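Local atomic coordinates of AxyAgu115A (Amphibacillus xylanus NBRC 15112, PDB entry 6NPS), a protein that probably acts as an alpha-glucuronidase of glycoside hydrolase family 115, removing glucuronic acid side groups from arabinoglucuronoxylan. Residues D385-L390 / I908-N913; G416-E421 / I640-W645; Y420-S425 / R520-M525; T514-N519 / G577-Q582. The protein carries 3 engineered substitutions. All blocks are in the same frame, centred on the assembly; numbering follows the deposited sequence.

Contact 1 of 4, residues D385-L390 / I908-N913; sequences DNHGNL and IDVINN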
# COMPACT_ATOMS: atom_id res chain seq x y z
N ASP A 385 -4.32 1.99 -33.29
CA ASP A 385 -3.90 2.86 -32.22
C ASP A 385 -2.64 2.35 -31.51
O ASP A 385 -2.37 2.77 -30.39
CB ASP A 385 -5.03 3.05 -31.21
CG ASP A 385 -5.43 1.74 -30.51
OD1 ASP A 385 -4.91 0.63 -30.81
OD2 ASP A 385 -6.30 1.82 -29.61
N ASN A 386 -1.90 1.42 -32.14
CA ASN A 386 -0.64 0.85 -31.67
C ASN A 386 -0.96 -0.28 -30.70
O ASN A 386 -0.04 -0.97 -30.26
CB ASN A 386 0.33 1.88 -31.04
CG ASN A 386 0.84 2.87 -32.09
OD1 ASN A 386 1.38 2.44 -33.11
ND2 ASN A 386 0.65 4.17 -31.86
N HIS A 387 -2.23 -0.53 -30.41
CA HIS A 387 -2.63 -1.59 -29.50
C HIS A 387 -3.63 -2.54 -30.13
O HIS A 387 -4.22 -3.34 -29.41
CB HIS A 387 -3.16 -0.97 -28.22
CG HIS A 387 -2.06 -0.31 -27.46
ND1 HIS A 387 -1.41 -0.92 -26.42
CD2 HIS A 387 -1.45 0.88 -27.66
CE1 HIS A 387 -0.45 -0.13 -25.98
NE2 HIS A 387 -0.45 0.98 -26.72
N GLY A 388 -3.81 -2.47 -31.44
CA GLY A 388 -4.66 -3.43 -32.11
C GLY A 388 -6.10 -3.02 -32.27
O GLY A 388 -6.93 -3.86 -32.67
N ASN A 389 -6.42 -1.75 -32.01
CA ASN A 389 -7.75 -1.20 -32.22
C ASN A 389 -7.66 -0.22 -33.38
O ASN A 389 -6.86 0.72 -33.33
CB ASN A 389 -8.24 -0.48 -30.96
CG ASN A 389 -8.10 -1.35 -29.74
OD1 ASN A 389 -8.82 -2.37 -29.61
ND2 ASN A 389 -7.18 -0.97 -28.84
N LEU A 390 -8.46 -0.44 -34.43
CA LEU A 390 -8.46 0.52 -35.53
C LEU A 390 -8.81 1.91 -35.02
O LEU A 390 -9.38 2.08 -33.94
CB LEU A 390 -9.47 0.13 -36.60
CG LEU A 390 -9.38 -1.32 -37.10
CD1 LEU A 390 -10.34 -1.53 -38.28
CD2 LEU A 390 -7.95 -1.74 -37.48
N ILE A 908 -6.06 4.18 -20.16
CA ILE A 908 -6.56 3.22 -19.16
C ILE A 908 -7.25 2.05 -19.85
O ILE A 908 -6.98 0.87 -19.56
CB ILE A 908 -7.54 3.91 -18.19
CG1 ILE A 908 -6.83 4.94 -17.31
CG2 ILE A 908 -8.25 2.86 -17.29
CD1 ILE A 908 -7.82 5.96 -16.79
N ASP A 909 -8.17 2.36 -20.77
CA ASP A 909 -9.00 1.30 -21.35
C ASP A 909 -8.18 0.36 -22.22
O ASP A 909 -8.49 -0.83 -22.29
CB ASP A 909 -10.13 1.93 -22.19
CG ASP A 909 -11.09 2.79 -21.36
OD1 ASP A 909 -11.02 2.75 -20.11
OD2 ASP A 909 -11.93 3.51 -21.95
N VAL A 910 -7.14 0.86 -22.89
CA VAL A 910 -6.40 -0.01 -23.80
C VAL A 910 -5.59 -1.06 -23.01
O VAL A 910 -5.49 -2.23 -23.40
CB VAL A 910 -5.56 0.90 -24.76
CG1 VAL A 910 -4.22 1.29 -24.18
CG2 VAL A 910 -5.41 0.28 -26.06
N ILE A 911 -5.06 -0.68 -21.85
CA ILE A 911 -4.33 -1.61 -20.97
C ILE A 911 -5.29 -2.59 -20.27
O ILE A 911 -4.96 -3.77 -20.09
CB ILE A 911 -3.52 -0.80 -19.94
CG1 ILE A 911 -2.52 0.10 -20.70
CG2 ILE A 911 -2.75 -1.71 -18.96
CD1 ILE A 911 -1.72 -0.65 -21.74
N ASN A 912 -6.49 -2.13 -19.89
CA ASN A 912 -7.50 -3.05 -19.35
C ASN A 912 -8.19 -3.88 -20.41
O ASN A 912 -8.96 -4.79 -20.05
CB ASN A 912 -8.58 -2.28 -18.58
CG ASN A 912 -8.06 -1.66 -17.31
OD1 ASN A 912 -7.01 -2.06 -16.80
ND2 ASN A 912 -8.75 -0.64 -16.83
N ASN A 913 -7.99 -3.57 -21.68
CA ASN A 913 -8.69 -4.20 -22.80
C ASN A 913 -10.21 -4.18 -22.64
O ASN A 913 -10.90 -5.15 -22.97
CB ASN A 913 -8.23 -5.64 -23.01
CG ASN A 913 -8.58 -6.11 -24.42
OD1 ASN A 913 -8.60 -5.29 -25.36
ND2 ASN A 913 -8.83 -7.40 -24.58
O HOH W 1 -6.65 -3.02 -26.58
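One face of the H387 imidazole is covered by V910, whose CG1 stands 4.2 Å from the ring centroid and 10° off its normal, a CH-pi contact; at the ring edge, in plane, lies O of D385. The ring belongs to the loop after strand 379-383 of the family's TIM-barrel domain, while V910 sits near the end of helix 904-912 in the C-terminal region, so the pair joins two distant parts of the chain. The second methyl of V910 wedges into the loop: CG2 is 3.4 Å from H387 CB and 3.5 Å from N389 ND2. With CG1 set between the backbone N and the carbonyl carbon (chi1 86°), both methyls face the loop. NE2 of H387 bonds to O of G416.

D385 shapes the loop. Its OD1 takes H387 N in an Asx turn, and N389 N from the opposite face of the carboxylate. OD2, also bonded to W906 NE1 of the helix, receives N389 ND2 at 3.0 Å on its syn lone pair, in the amide plane, while OD1 of N389 accepts from K430. A water completes the junction, accepting from N389 ND2 and donating to N913 OD1 at 3.2 Å.

Contact 2 of 4, residues G416-E421 / I640-W645; sequences GPVSYE and IGFVHW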
# COMPACT_ATOMS: atom_id res chain seq x y z
N GLY A 416 3.84 3.96 -25.46
CA GLY A 416 2.86 4.02 -24.39
C GLY A 416 1.50 3.38 -24.71
O GLY A 416 1.19 3.13 -25.87
N PRO A 417 0.66 3.13 -23.67
CA PRO A 417 0.98 3.34 -22.24
C PRO A 417 2.01 2.36 -21.68
O PRO A 417 2.70 2.71 -20.74
CB PRO A 417 -0.39 3.12 -21.52
CG PRO A 417 -1.41 3.34 -22.56
CD PRO A 417 -0.78 2.84 -23.86
N VAL A 418 2.06 1.13 -22.20
CA VAL A 418 3.02 0.09 -21.80
C VAL A 418 3.40 -0.67 -23.07
O VAL A 418 2.51 -1.14 -23.81
CB VAL A 418 2.45 -0.93 -20.77
CG1 VAL A 418 3.59 -1.88 -20.23
CG2 VAL A 418 1.68 -0.24 -19.61
N SER A 419 4.69 -0.88 -23.28
CA SER A 419 5.14 -1.63 -24.44
C SER A 419 4.74 -3.09 -24.31
O SER A 419 4.46 -3.59 -23.22
CB SER A 419 6.66 -1.53 -24.60
OG SER A 419 7.08 -0.16 -24.63
N TYR A 420 4.68 -3.77 -25.45
CA TYR A 420 4.51 -5.22 -25.45
C TYR A 420 5.37 -5.78 -26.58
O TYR A 420 5.14 -5.52 -27.78
CB TYR A 420 3.04 -5.64 -25.58
CG TYR A 420 2.28 -5.08 -26.75
CD1 TYR A 420 1.82 -3.76 -26.76
CD2 TYR A 420 1.96 -5.90 -27.81
CE1 TYR A 420 1.12 -3.26 -27.85
CE2 TYR A 420 1.27 -5.43 -28.90
CZ TYR A 420 0.84 -4.12 -28.91
OH TYR A 420 0.14 -3.69 -30.01
N GLU A 421 6.40 -6.51 -26.17
CA GLU A 421 7.43 -6.87 -27.13
C GLU A 421 8.10 -8.21 -26.83
O GLU A 421 9.10 -8.51 -27.48
CB GLU A 421 8.57 -5.81 -27.19
CG GLU A 421 8.16 -4.35 -27.19
CD GLU A 421 9.38 -3.42 -27.27
OE1 GLU A 421 10.17 -3.54 -28.24
OE2 GLU A 421 9.54 -2.57 -26.37
N ILE A 640 9.08 -8.00 -17.10
CA ILE A 640 8.42 -8.20 -15.81
C ILE A 640 8.24 -6.86 -15.12
O ILE A 640 9.21 -6.12 -14.91
CB ILE A 640 9.21 -9.18 -14.92
CG1 ILE A 640 9.06 -10.61 -15.50
CG2 ILE A 640 8.61 -9.19 -13.44
CD1 ILE A 640 10.06 -11.62 -14.88
N GLY A 641 6.99 -6.56 -14.72
CA GLY A 641 6.74 -5.47 -13.76
C GLY A 641 7.09 -4.08 -14.25
O GLY A 641 7.66 -3.29 -13.49
N PHE A 642 6.77 -3.75 -15.51
CA PHE A 642 7.06 -2.39 -15.98
C PHE A 642 6.33 -1.39 -15.10
O PHE A 642 5.18 -1.63 -14.71
CB PHE A 642 6.62 -2.20 -17.45
CG PHE A 642 7.57 -2.75 -18.45
CD1 PHE A 642 8.44 -3.80 -18.12
CD2 PHE A 642 7.63 -2.21 -19.75
CE1 PHE A 642 9.35 -4.31 -19.08
CE2 PHE A 642 8.48 -2.73 -20.71
CZ PHE A 642 9.35 -3.77 -20.39
N VAL A 643 7.00 -0.30 -14.74
CA VAL A 643 6.35 0.83 -14.08
C VAL A 643 6.28 2.05 -14.99
O VAL A 643 5.71 3.07 -14.58
CB VAL A 643 7.07 1.22 -12.76
CG1 VAL A 643 7.19 0.02 -11.83
CG2 VAL A 643 8.42 1.79 -13.06
N HIS A 644 6.93 2.00 -16.15
CA HIS A 644 6.85 3.02 -17.17
C HIS A 644 6.43 2.39 -18.48
O HIS A 644 6.15 1.19 -18.56
CB HIS A 644 8.20 3.72 -17.36
CG HIS A 644 8.67 4.44 -16.13
ND1 HIS A 644 7.94 5.46 -15.55
CD2 HIS A 644 9.79 4.29 -15.37
CE1 HIS A 644 8.59 5.93 -14.50
NE2 HIS A 644 9.72 5.24 -14.37
N TRP A 645 6.43 3.21 -19.53
CA TRP A 645 6.05 2.66 -20.82
C TRP A 645 7.12 1.70 -21.31
O TRP A 645 6.80 0.73 -22.01
CB TRP A 645 5.82 3.81 -21.80
CG TRP A 645 7.01 4.59 -22.11
CD1 TRP A 645 7.47 5.72 -21.47
CD2 TRP A 645 7.93 4.32 -23.17
NE1 TRP A 645 8.61 6.16 -22.09
CE2 TRP A 645 8.91 5.33 -23.14
CE3 TRP A 645 8.00 3.33 -24.17
CZ2 TRP A 645 9.98 5.36 -24.05
CZ3 TRP A 645 9.04 3.36 -25.07
CH2 TRP A 645 10.03 4.38 -25.01
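Hydrogen bonding centres on the carbonyl oxygen of W645, which S419 grips twice. The backbone N of S419 reaches W645 O at 2.9 Å in the carbonyl plane, and the hydroxyl OG donates to the same oxygen from 2.8 Å, lying 38° out of that plane. The serine can do both because OG stands beside its own backbone N (chi1 -54°). The hydroxyl also receives N of G415, just before the segment, and so carries two bonds. In addition it makes a van der Waals contact with the edge of the indole, S419 OG lying 3.6 Å from W645 CE3.

A weaker CA-H...O contact lies two residues back from the serine, where O of P417, a residue preceded by a cis peptide, is 3.4 Å from W645 CA.

Apolar packing occurs at F642 and at W645. CG1 of V418, anti to its N, rests 4.1 Å from F642 CD2 and equally close to F642 CB, the two side chains meeting at a slant. At W645, CB lies 3.9 Å from G416 CA.

The aromatic groups continue across the dimer: H644 stacks on H683 of the second subunit, and W645 also meets that chain. A loop following a barrel strand is thus tied, through one carbonyl oxygen that accepts two hydrogen bonds, to the loop 640-645, whose tryptophan and histidine face the neighbouring chain. Two bonds to one carbonyl oxygen probably hold the W645 backbone in place, while its indole packs edge-to-face with H414 and with W682 of the second subunit.

Contact 3 of 4, residues Y420-S425 / R520-M525; sequences YEWINS and RRPEAM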
# COMPACT_ATOMS: atom_id res chain seq x y z
N TYR A 420 4.68 -3.77 -25.45
CA TYR A 420 4.51 -5.22 -25.45
C TYR A 420 5.37 -5.78 -26.58
O TYR A 420 5.14 -5.52 -27.78
CB TYR A 420 3.04 -5.64 -25.58
CG TYR A 420 2.28 -5.08 -26.75
CD1 TYR A 420 1.82 -3.76 -26.76
CD2 TYR A 420 1.96 -5.90 -27.81
CE1 TYR A 420 1.12 -3.26 -27.85
CE2 TYR A 420 1.27 -5.43 -28.90
CZ TYR A 420 0.84 -4.12 -28.91
OH TYR A 420 0.14 -3.69 -30.01
N GLU A 421 6.40 -6.51 -26.17
CA GLU A 421 7.43 -6.87 -27.13
C GLU A 421 8.10 -8.21 -26.83
O GLU A 421 9.10 -8.51 -27.48
CB GLU A 421 8.57 -5.81 -27.19
CG GLU A 421 8.16 -4.35 -27.19
CD GLU A 421 9.38 -3.42 -27.27
OE1 GLU A 421 10.17 -3.54 -28.24
OE2 GLU A 421 9.54 -2.57 -26.37
N TRP A 422 7.62 -8.99 -25.85
CA TRP A 422 8.39 -10.16 -25.43
C TRP A 422 7.89 -11.43 -26.14
O TRP A 422 8.63 -12.07 -26.90
CB TRP A 422 8.28 -10.27 -23.90
CG TRP A 422 8.93 -11.48 -23.33
CD1 TRP A 422 10.20 -11.90 -23.56
CD2 TRP A 422 8.35 -12.40 -22.41
NE1 TRP A 422 10.46 -13.04 -22.83
CE2 TRP A 422 9.33 -13.37 -22.12
CE3 TRP A 422 7.09 -12.50 -21.82
CZ2 TRP A 422 9.10 -14.45 -21.26
CZ3 TRP A 422 6.84 -13.58 -20.95
CH2 TRP A 422 7.85 -14.54 -20.68
N ILE A 423 6.66 -11.82 -25.85
CA ILE A 423 6.03 -13.00 -26.43
C ILE A 423 4.66 -12.58 -26.93
O ILE A 423 4.02 -11.72 -26.32
CB ILE A 423 5.89 -14.14 -25.38
CG1 ILE A 423 7.24 -14.67 -24.97
CG2 ILE A 423 5.17 -15.34 -25.95
CD1 ILE A 423 7.08 -15.87 -24.02
N ASN A 424 4.21 -13.18 -28.04
CA ASN A 424 2.86 -12.96 -28.59
C ASN A 424 1.81 -12.84 -27.49
O ASN A 424 1.71 -13.70 -26.61
CB ASN A 424 2.49 -14.14 -29.52
CG ASN A 424 1.06 -14.06 -30.07
OD1 ASN A 424 0.56 -12.99 -30.38
ND2 ASN A 424 0.40 -15.22 -30.19
N SER A 425 0.99 -11.77 -27.56
CA SER A 425 -0.17 -11.60 -26.69
C SER A 425 -1.40 -11.19 -27.50
O SER A 425 -2.34 -10.62 -26.94
CB SER A 425 0.12 -10.57 -25.59
OG SER A 425 0.57 -9.35 -26.18
N ARG A 520 -4.41 -9.17 -20.33
CA ARG A 520 -3.46 -8.24 -19.69
C ARG A 520 -2.09 -8.62 -20.22
O ARG A 520 -1.57 -9.67 -19.84
CB ARG A 520 -3.50 -8.38 -18.17
CG ARG A 520 -2.65 -7.35 -17.41
CD ARG A 520 -3.27 -5.98 -17.67
NE ARG A 520 -2.74 -5.00 -16.79
CZ ARG A 520 -3.39 -3.95 -16.31
NH1 ARG A 520 -4.66 -3.74 -16.61
NH2 ARG A 520 -2.74 -3.13 -15.51
N ARG A 521 -1.51 -7.78 -21.10
CA ARG A 521 -0.28 -8.17 -21.77
C ARG A 521 0.86 -8.29 -20.74
O ARG A 521 0.82 -7.68 -19.67
CB ARG A 521 0.04 -7.16 -22.87
CG ARG A 521 -1.02 -7.14 -23.99
CD ARG A 521 -0.44 -6.36 -25.17
NE ARG A 521 -1.42 -5.82 -26.11
CZ ARG A 521 -1.76 -6.40 -27.26
NH1 ARG A 521 -1.23 -7.59 -27.59
NH2 ARG A 521 -2.63 -5.81 -28.07
N PRO A 522 1.87 -9.11 -21.04
CA PRO A 522 2.85 -9.51 -20.00
C PRO A 522 3.51 -8.38 -19.22
O PRO A 522 3.53 -8.44 -17.98
CB PRO A 522 3.90 -10.27 -20.83
CG PRO A 522 3.14 -10.84 -21.95
CD PRO A 522 1.98 -9.95 -22.25
N GLU A 523 4.10 -7.40 -19.90
CA GLU A 523 4.82 -6.33 -19.22
C GLU A 523 3.89 -5.52 -18.33
O GLU A 523 4.33 -4.94 -17.32
CB GLU A 523 5.50 -5.41 -20.26
CG GLU A 523 6.60 -6.08 -21.08
CD GLU A 523 6.11 -6.71 -22.43
OE1 GLU A 523 4.90 -7.14 -22.51
OE2 GLU A 523 6.96 -6.77 -23.38
N ALA A 524 2.61 -5.45 -18.69
CA ALA A 524 1.62 -4.71 -17.92
C ALA A 524 0.98 -5.55 -16.81
O ALA A 524 0.15 -5.03 -16.07
CB ALA A 524 0.50 -4.21 -18.86
N MET A 525 1.22 -6.85 -16.77
CA MET A 525 0.64 -7.67 -15.71
C MET A 525 1.36 -7.37 -14.40
O MET A 525 2.55 -7.03 -14.38
CB MET A 525 0.74 -9.15 -16.11
CG MET A 525 -0.04 -10.17 -15.21
SD MET A 525 -1.70 -9.72 -14.65
CE MET A 525 -1.98 -11.08 -13.52
O HOH W 2 4.94 -9.02 -24.43
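Neither segment is regular in its backbone: 420-425 lies in the loop between strand 405-410 and helix 428-440 of the TIM-barrel domain, and 520-525 follows helix 500-519, with helical backbone angles at 522-524. They approach at two places, Y420 to E523 with CA atoms 6.3 Å apart and S425 to R521 at 6.0 Å.

R521 carries one end as a cation-pi stack. Its guanidinium lies flat on the Y420 ring, centres 3.8 Å apart and planes at 13°, while CD also sits over that face. The chain is extended from CG to NE, which lays the group along the ring, and NH1 gives S425 OG a bond of 2.9 Å almost exactly in the guanidinium plane. Replacing the arginine by a leucine would probably leave S425 OG without this donor and strip the Y420 face of its flat cationic partner. The far end of the tyrosine is fixed by its OH bond to O of N386.

P522 fills the middle: CB meets the edge of the W422 indole 4.0 Å from CE3, and CD touches S425 CB. At E523 the contact turns polar. E523, bent at chi2 (92°), brings its carboxylate to the backbone of 420-422, where OE2 accepts from E421 N at 2.9 Å on the syn side, 27° out of plane. E421's own carboxylate turns to H414. A water links the two segments, accepting from W422 N at 3.0 Å and donating to E523 OE1 at 2.7 Å.

Contact 4 of 4, residues T514-N519 / G577-Q582; sequences TKIAHN and GNLNLQ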
# COMPACT_ATOMS: atom_id res chain seq x y z
N THR A 514 -3.38 -17.37 -25.48
CA THR A 514 -3.56 -16.09 -26.16
C THR A 514 -4.76 -15.32 -25.61
O THR A 514 -4.72 -14.08 -25.56
CB THR A 514 -3.69 -16.25 -27.70
OG1 THR A 514 -4.74 -17.18 -28.07
CG2 THR A 514 -2.36 -16.69 -28.34
N LYS A 515 -5.82 -16.03 -25.19
CA LYS A 515 -6.93 -15.35 -24.53
C LYS A 515 -6.48 -14.66 -23.24
O LYS A 515 -6.79 -13.48 -23.01
CB LYS A 515 -8.10 -16.32 -24.22
CG LYS A 515 -9.33 -15.45 -23.86
CD LYS A 515 -10.58 -16.17 -23.62
CE LYS A 515 -11.68 -15.19 -23.13
NZ LYS A 515 -12.51 -14.56 -24.17
N ILE A 516 -5.75 -15.37 -22.40
CA ILE A 516 -5.27 -14.81 -21.13
C ILE A 516 -4.25 -13.68 -21.36
O ILE A 516 -4.35 -12.60 -20.76
CB ILE A 516 -4.71 -15.94 -20.25
CG1 ILE A 516 -5.86 -16.87 -19.83
CG2 ILE A 516 -3.97 -15.33 -19.02
CD1 ILE A 516 -5.37 -18.27 -19.60
N ALA A 517 -3.28 -13.88 -22.26
CA ALA A 517 -2.31 -12.82 -22.52
C ALA A 517 -2.98 -11.57 -23.06
O ALA A 517 -2.56 -10.44 -22.73
CB ALA A 517 -1.23 -13.27 -23.52
N HIS A 518 -3.98 -11.72 -23.89
CA HIS A 518 -4.62 -10.59 -24.43
C HIS A 518 -5.43 -9.84 -23.42
O HIS A 518 -5.68 -8.73 -23.59
CB HIS A 518 -5.30 -10.91 -25.75
CG HIS A 518 -6.77 -10.88 -25.72
ND1 HIS A 518 -7.50 -11.72 -24.93
CD2 HIS A 518 -7.66 -10.12 -26.39
CE1 HIS A 518 -8.78 -11.46 -25.11
NE2 HIS A 518 -8.90 -10.50 -25.99
N ASN A 519 -5.83 -10.47 -22.36
CA ASN A 519 -6.59 -9.80 -21.30
C ASN A 519 -5.71 -8.86 -20.47
O ASN A 519 -6.21 -7.86 -19.93
CB ASN A 519 -7.26 -10.83 -20.38
CG ASN A 519 -8.52 -11.37 -20.99
OD1 ASN A 519 -8.97 -10.85 -22.01
ND2 ASN A 519 -9.13 -12.41 -20.35
N GLY A 577 5.76 -19.34 -21.03
CA GLY A 577 6.29 -18.03 -20.74
C GLY A 577 5.22 -17.07 -20.30
O GLY A 577 5.35 -16.40 -19.27
N ASN A 578 4.14 -16.98 -21.07
CA ASN A 578 3.03 -16.10 -20.72
C ASN A 578 2.35 -16.54 -19.43
O ASN A 578 2.06 -15.73 -18.54
CB ASN A 578 1.99 -16.11 -21.84
CG ASN A 578 2.18 -14.96 -22.83
OD1 ASN A 578 2.20 -13.79 -22.44
ND2 ASN A 578 2.31 -15.31 -24.12
N LEU A 579 2.04 -17.82 -19.33
CA LEU A 579 1.17 -18.23 -18.24
C LEU A 579 1.93 -18.36 -16.92
O LEU A 579 1.34 -18.14 -15.86
CB LEU A 579 0.47 -19.54 -18.58
CG LEU A 579 -0.50 -19.39 -19.76
CD1 LEU A 579 -1.35 -20.62 -19.81
CD2 LEU A 579 -1.39 -18.17 -19.62
N ASN A 580 3.21 -18.75 -16.96
CA ASN A 580 4.00 -18.70 -15.73
C ASN A 580 4.08 -17.27 -15.18
O ASN A 580 3.99 -17.04 -13.96
CB ASN A 580 5.39 -19.26 -15.98
CG ASN A 580 6.28 -19.18 -14.74
OD1 ASN A 580 6.10 -19.94 -13.80
ND2 ASN A 580 7.24 -18.27 -14.73
N LEU A 581 4.20 -16.29 -16.08
CA LEU A 581 4.26 -14.90 -15.63
C LEU A 581 2.93 -14.45 -15.03
O LEU A 581 2.92 -13.73 -14.01
CB LEU A 581 4.61 -14.00 -16.82
CG LEU A 581 4.74 -12.52 -16.46
CD1 LEU A 581 5.78 -11.95 -17.41
CD2 LEU A 581 3.41 -11.78 -16.69
N GLN A 582 1.80 -14.79 -15.68
CA GLN A 582 0.49 -14.47 -15.10
C GLN A 582 0.35 -15.11 -13.72
O GLN A 582 -0.04 -14.45 -12.75
CB GLN A 582 -0.63 -14.96 -16.01
CG GLN A 582 -0.63 -14.38 -17.41
CD GLN A 582 -1.37 -13.06 -17.49
OE1 GLN A 582 -2.29 -12.82 -16.71
NE2 GLN A 582 -0.96 -12.20 -18.42
O HOH W 3 -4.58 -11.80 -17.99
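The side-chain amide of Q582 is gripped at both ends. Its OE1 accepts a hydrogen bond of 2.8 Å from a water that also donates to I516 O at 2.9 Å, bridging the two helices, while NE2 donates a hydrogen bond to O of R520, just past the segment 514-519. A bend at chi2 (-86°) folds the glutamine over the neighbouring isoleucine, so that I516 CG2 lies 3.8 Å from Q582 CD as the two side chains slide past each other in opposite directions. A leucine in place of Q582 would probably leave R520 O without this donor and break the water link to I516 O.

Beside this polar bridge the packing is apolar. I516 CG2 also meets L579 CD2 at 3.9 Å, the side chains crossing at about a right angle, and the isoleucine CD1 touches the same methyl. Helix 537-558 borders this patch, with L541 against I516 and L548 against L579.

A517 and N578 form the nearest backbone pair, their CA atoms 6.5 Å apart. The alanine CB sits 3.6 Å from N578 OD1, a plain van der Waals contact. ND2 of N578 donates to P574 O within its own helix and to N424 O, and the latter bond ties the helix to the loop ahead of helix 428-440.

The segment axes pass 9.8 Å apart at 53°, their N-to-C directions closer to parallel than antiparallel. This is buried helix-helix packing, in which the last turns of helix 500-519 lie across the long helix 564-596.

In the fold
Along the chain, contacts 2, 3 and 4 are all nested inside the long loop closed by contact 1, which joins a barrel loop to helix 904-912. Contact 4 is also nested inside the loop closed by contact 2, whereas the segments of contacts 3 and 4 alternate along the chain. Contacts 2 and 3 start from the same loop, 416-425, and share Y420 and E421; their centres are about 8 Å apart, as are those of contacts 3 and 4, whereas the centres of contacts 1 and 4 are about 17 Å apart. Together the four contacts join loops after two barrel strands to helices 500-519 and 564-596 and to helix 904-912.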